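Local coordinates for protein CCR4-not transcription complex subunit 1 (PDB 6H3Z) that probably acts as an adaptor scaffold of the CCR4-NOT complex in mRNA deadenylation and turnover, this piece being a C-terminal MIF4G-like helical domain, at residues I173-L185 / P214-Q226. Sequence-based numbering, arbitrary orientation.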
# COMPACT_ATOMS: atom_id res chain seq x y z
N ILE A 173 0.45 -17.83 -9.72
CA ILE A 173 0.75 -17.52 -11.12
C ILE A 173 -0.23 -16.43 -11.58
O ILE A 173 0.16 -15.49 -12.27
CB ILE A 173 0.73 -18.77 -12.05
CG1 ILE A 173 1.73 -19.85 -11.56
CG2 ILE A 173 1.02 -18.39 -13.51
CD1 ILE A 173 1.62 -21.21 -12.22
N ASP A 174 -1.49 -16.54 -11.12
CA ASP A 174 -2.54 -15.57 -11.41
C ASP A 174 -2.20 -14.23 -10.77
O ASP A 174 -2.30 -13.20 -11.44
CB ASP A 174 -3.91 -16.09 -10.95
CG ASP A 174 -5.05 -15.58 -11.80
OD1 ASP A 174 -5.30 -14.35 -11.78
OD2 ASP A 174 -5.71 -16.41 -12.47
N PHE A 175 -1.71 -14.24 -9.51
CA PHE A 175 -1.30 -13.02 -8.83
C PHE A 175 -0.14 -12.37 -9.58
O PHE A 175 -0.11 -11.15 -9.71
CB PHE A 175 -0.91 -13.28 -7.36
CG PHE A 175 -0.59 -12.04 -6.56
CD1 PHE A 175 0.70 -11.52 -6.52
CD2 PHE A 175 -1.58 -11.39 -5.82
CE1 PHE A 175 0.99 -10.37 -5.79
CE2 PHE A 175 -1.28 -10.24 -5.07
CZ PHE A 175 -0.00 -9.73 -5.07
N LEU A 176 0.82 -13.20 -10.07
CA LEU A 176 1.99 -12.72 -10.81
C LEU A 176 1.61 -12.05 -12.12
O LEU A 176 2.04 -10.92 -12.33
CB LEU A 176 3.04 -13.82 -10.99
CG LEU A 176 4.32 -13.46 -11.75
CD1 LEU A 176 5.07 -12.30 -11.12
CD2 LEU A 176 5.22 -14.65 -11.87
N GLU A 177 0.76 -12.71 -12.96
CA GLU A 177 0.26 -12.15 -14.22
C GLU A 177 -0.41 -10.80 -13.94
O GLU A 177 -0.03 -9.77 -14.51
CB GLU A 177 -0.81 -13.08 -14.83
CG GLU A 177 -0.34 -14.37 -15.46
CD GLU A 177 -1.46 -15.06 -16.23
OE1 GLU A 177 -1.89 -14.49 -17.26
OE2 GLU A 177 -1.93 -16.13 -15.79
N GLN A 178 -1.38 -10.82 -13.01
CA GLN A 178 -2.15 -9.68 -12.56
C GLN A 178 -1.27 -8.52 -12.13
O GLN A 178 -1.52 -7.39 -12.57
CB GLN A 178 -3.15 -10.09 -11.47
CG GLN A 178 -4.44 -10.70 -12.03
CD GLN A 178 -5.50 -10.88 -10.97
OE1 GLN A 178 -6.46 -10.10 -10.89
NE2 GLN A 178 -5.36 -11.90 -10.12
N LEU A 179 -0.21 -8.81 -11.33
CA LEU A 179 0.75 -7.81 -10.88
C LEU A 179 1.51 -7.19 -12.07
O LEU A 179 1.71 -5.98 -12.08
CB LEU A 179 1.72 -8.36 -9.83
CG LEU A 179 2.78 -7.35 -9.36
CD1 LEU A 179 2.14 -6.16 -8.69
CD2 LEU A 179 3.79 -7.96 -8.45
N MET A 180 1.88 -8.01 -13.07
CA MET A 180 2.62 -7.59 -14.26
C MET A 180 1.78 -6.71 -15.17
O MET A 180 2.30 -5.75 -15.71
CB MET A 180 3.12 -8.79 -15.04
CG MET A 180 4.07 -9.65 -14.27
SD MET A 180 4.83 -10.94 -15.29
CE MET A 180 3.40 -11.51 -16.32
N ASP A 181 0.49 -7.04 -15.36
CA ASP A 181 -0.40 -6.19 -16.16
C ASP A 181 -0.55 -4.84 -15.45
O ASP A 181 -0.64 -3.78 -16.08
CB ASP A 181 -1.80 -6.83 -16.33
CG ASP A 181 -1.89 -8.07 -17.20
OD1 ASP A 181 -0.81 -8.59 -17.60
OD2 ASP A 181 -3.02 -8.53 -17.47
N LEU A 182 -0.55 -4.89 -14.12
CA LEU A 182 -0.72 -3.73 -13.30
C LEU A 182 0.47 -2.78 -13.33
O LEU A 182 0.25 -1.58 -13.41
CB LEU A 182 -1.10 -4.17 -11.87
CG LEU A 182 -1.24 -3.15 -10.73
CD1 LEU A 182 -2.33 -2.15 -11.00
CD2 LEU A 182 -1.52 -3.86 -9.43
N VAL A 183 1.72 -3.29 -13.35
CA VAL A 183 2.92 -2.45 -13.29
C VAL A 183 3.71 -2.31 -14.61
O VAL A 183 4.28 -1.26 -14.89
CB VAL A 183 3.85 -2.88 -12.14
CG1 VAL A 183 4.65 -1.69 -11.66
CG2 VAL A 183 3.07 -3.47 -10.98
N LEU A 184 3.79 -3.38 -15.38
CA LEU A 184 4.55 -3.36 -16.63
C LEU A 184 3.70 -2.92 -17.80
O LEU A 184 4.00 -1.89 -18.40
CB LEU A 184 5.23 -4.73 -16.91
CG LEU A 184 5.89 -5.42 -15.74
CD1 LEU A 184 6.27 -6.82 -16.09
CD2 LEU A 184 7.07 -4.65 -15.26
N LEU A 185 2.62 -3.70 -18.13
CA LEU A 185 1.69 -3.47 -19.26
C LEU A 185 1.10 -2.04 -19.27
O LEU A 185 0.62 -1.59 -20.32
CB LEU A 185 0.60 -4.55 -19.32
CG LEU A 185 0.99 -5.88 -20.01
CD1 LEU A 185 1.88 -6.79 -19.13
CD2 LEU A 185 -0.23 -6.65 -20.39
N PRO A 214 -4.27 -23.96 -15.82
CA PRO A 214 -4.97 -22.94 -16.63
C PRO A 214 -4.24 -21.61 -16.71
O PRO A 214 -4.06 -21.09 -17.82
CB PRO A 214 -6.35 -22.84 -15.98
CG PRO A 214 -6.14 -23.27 -14.56
CD PRO A 214 -4.93 -24.15 -14.50
N ALA A 215 -3.79 -21.06 -15.55
CA ALA A 215 -3.04 -19.80 -15.49
C ALA A 215 -1.70 -19.96 -16.22
O ALA A 215 -1.16 -18.96 -16.69
CB ALA A 215 -2.81 -19.38 -14.04
N ALA A 216 -1.19 -21.22 -16.35
CA ALA A 216 0.07 -21.61 -17.01
C ALA A 216 0.10 -21.27 -18.48
O ALA A 216 1.15 -20.89 -19.00
CB ALA A 216 0.34 -23.09 -16.82
N GLN A 217 -1.05 -21.43 -19.17
CA GLN A 217 -1.17 -21.13 -20.59
C GLN A 217 -1.09 -19.63 -20.86
O GLN A 217 -0.28 -19.20 -21.69
CB GLN A 217 -2.47 -21.75 -21.17
CG GLN A 217 -2.44 -23.27 -21.38
CD GLN A 217 -1.09 -23.84 -21.80
OE1 GLN A 217 -0.59 -23.58 -22.90
NE2 GLN A 217 -0.47 -24.57 -20.88
N ARG A 218 -1.90 -18.83 -20.11
CA ARG A 218 -1.95 -17.37 -20.21
C ARG A 218 -0.56 -16.79 -19.98
O ARG A 218 -0.08 -16.05 -20.84
CB ARG A 218 -2.96 -16.79 -19.20
CG ARG A 218 -4.40 -16.66 -19.69
CD ARG A 218 -4.66 -15.36 -20.45
NE ARG A 218 -6.09 -15.15 -20.70
CZ ARG A 218 -6.74 -15.51 -21.81
NH1 ARG A 218 -6.10 -16.09 -22.81
NH2 ARG A 218 -8.04 -15.27 -21.93
N PHE A 219 0.09 -17.16 -18.85
CA PHE A 219 1.43 -16.73 -18.44
C PHE A 219 2.50 -17.14 -19.44
O PHE A 219 3.26 -16.26 -19.85
CB PHE A 219 1.77 -17.23 -17.03
CG PHE A 219 3.07 -16.72 -16.46
CD1 PHE A 219 3.16 -15.43 -15.94
CD2 PHE A 219 4.19 -17.53 -16.39
CE1 PHE A 219 4.36 -14.96 -15.41
CE2 PHE A 219 5.38 -17.07 -15.85
CZ PHE A 219 5.46 -15.79 -15.36
N LYS A 220 2.54 -18.43 -19.88
CA LYS A 220 3.50 -18.91 -20.90
C LYS A 220 3.53 -17.93 -22.07
O LYS A 220 4.61 -17.53 -22.50
CB LYS A 220 3.15 -20.33 -21.41
CG LYS A 220 4.21 -21.37 -21.09
CD LYS A 220 4.27 -22.51 -22.12
CE LYS A 220 5.44 -23.46 -21.86
NZ LYS A 220 5.77 -24.28 -23.05
N ALA A 221 2.33 -17.49 -22.52
CA ALA A 221 2.14 -16.53 -23.60
C ALA A 221 2.70 -15.15 -23.22
O ALA A 221 3.52 -14.65 -24.00
CB ALA A 221 0.67 -16.43 -23.98
N LYS A 222 2.32 -14.57 -22.04
CA LYS A 222 2.81 -13.26 -21.54
C LYS A 222 4.35 -13.15 -21.57
O LYS A 222 4.89 -12.10 -21.93
CB LYS A 222 2.32 -12.99 -20.10
CG LYS A 222 0.82 -13.03 -19.90
CD LYS A 222 0.16 -11.74 -20.30
CE LYS A 222 -1.30 -11.73 -19.91
NZ LYS A 222 -1.91 -10.41 -20.20
N VAL A 223 5.04 -14.24 -21.17
CA VAL A 223 6.50 -14.37 -21.12
C VAL A 223 7.04 -14.36 -22.54
O VAL A 223 7.87 -13.50 -22.87
CB VAL A 223 6.95 -15.62 -20.31
CG1 VAL A 223 8.46 -15.76 -20.27
CG2 VAL A 223 6.40 -15.57 -18.89
N ARG A 224 6.57 -15.28 -23.40
CA ARG A 224 7.02 -15.38 -24.79
C ARG A 224 6.69 -14.11 -25.59
O ARG A 224 7.36 -13.85 -26.59
CB ARG A 224 6.49 -16.66 -25.46
CG ARG A 224 6.93 -17.94 -24.74
CD ARG A 224 6.80 -19.22 -25.55
NE ARG A 224 8.06 -19.98 -25.55
CZ ARG A 224 8.23 -21.18 -25.00
NH1 ARG A 224 9.41 -21.78 -25.05
NH2 ARG A 224 7.21 -21.79 -24.39
N ALA A 225 5.72 -13.29 -25.10
CA ALA A 225 5.27 -12.04 -25.72
C ALA A 225 6.29 -10.92 -25.67
O ALA A 225 6.60 -10.36 -26.72
CB ALA A 225 3.97 -11.57 -25.09
N GLN A 226 6.77 -10.58 -24.45
CA GLN A 226 7.73 -9.51 -24.14
C GLN A 226 8.90 -9.36 -25.15
O GLN A 226 9.44 -10.39 -25.64
CB GLN A 226 8.25 -9.66 -22.71
CG GLN A 226 7.41 -8.90 -21.68
CD GLN A 226 7.98 -7.53 -21.33
OE1 GLN A 226 8.68 -6.87 -22.12
NE2 GLN A 226 7.66 -7.06 -20.13
OXT GLN A 226 9.24 -8.20 -25.48
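Knobs-into-holes packing of two helices running in the same general direction is well illustrated where Phe219 and Glu177 interlock in this MIF4G-like domain of NOT1. The axes of helices 173-183 and 214-225 cross at 33° and approach to 9.6 Å. Phe219 is the knob from helix 214-225, the last of this construct, seated among Ile173, Leu176, Glu177 and Met180. Its CG stands anti to the backbone N (chi1 -174°), which carries the ring toward the other helix, where CE1 meets CD2 of Leu176 at 3.7 Å. Met180 bends at chi3, bringing its CE methyl to CE1 of Phe219, while its sulfur lies at the ring edge in a Met-aromatic contact, 5.4 Å from the centroid. CG2 of Ile173 packs on CB of Phe219. The same CG2 of Ile173 lies 4.0 Å from CB of Ala215. Glu177 is the reciprocal knob, among Ala215, Arg218, Phe219 and Lys222: its CG reaches the edge of the Phe219 ring at CD1 (3.7 Å), and its carboxylate lies against CB of Arg218. Were Glu177 an alanine, the edge of the Phe219 ring and CB of Arg218 would probably lose their cover, and Lys222 a nearby negative charge. One turn on, Lys222 crosses Asp181 at about a right angle, and its NZ makes a weak, long salt bridge to OD1 of Asp181 (3.4 Å). Helix 197-209, between the two in sequence, joins the apolar side, with Ala203 and Ile207 touching Phe219 and Trp206 touching Ile173, while helix 154-166 packs on Ile173 and Leu176 through Leu165 and Met161.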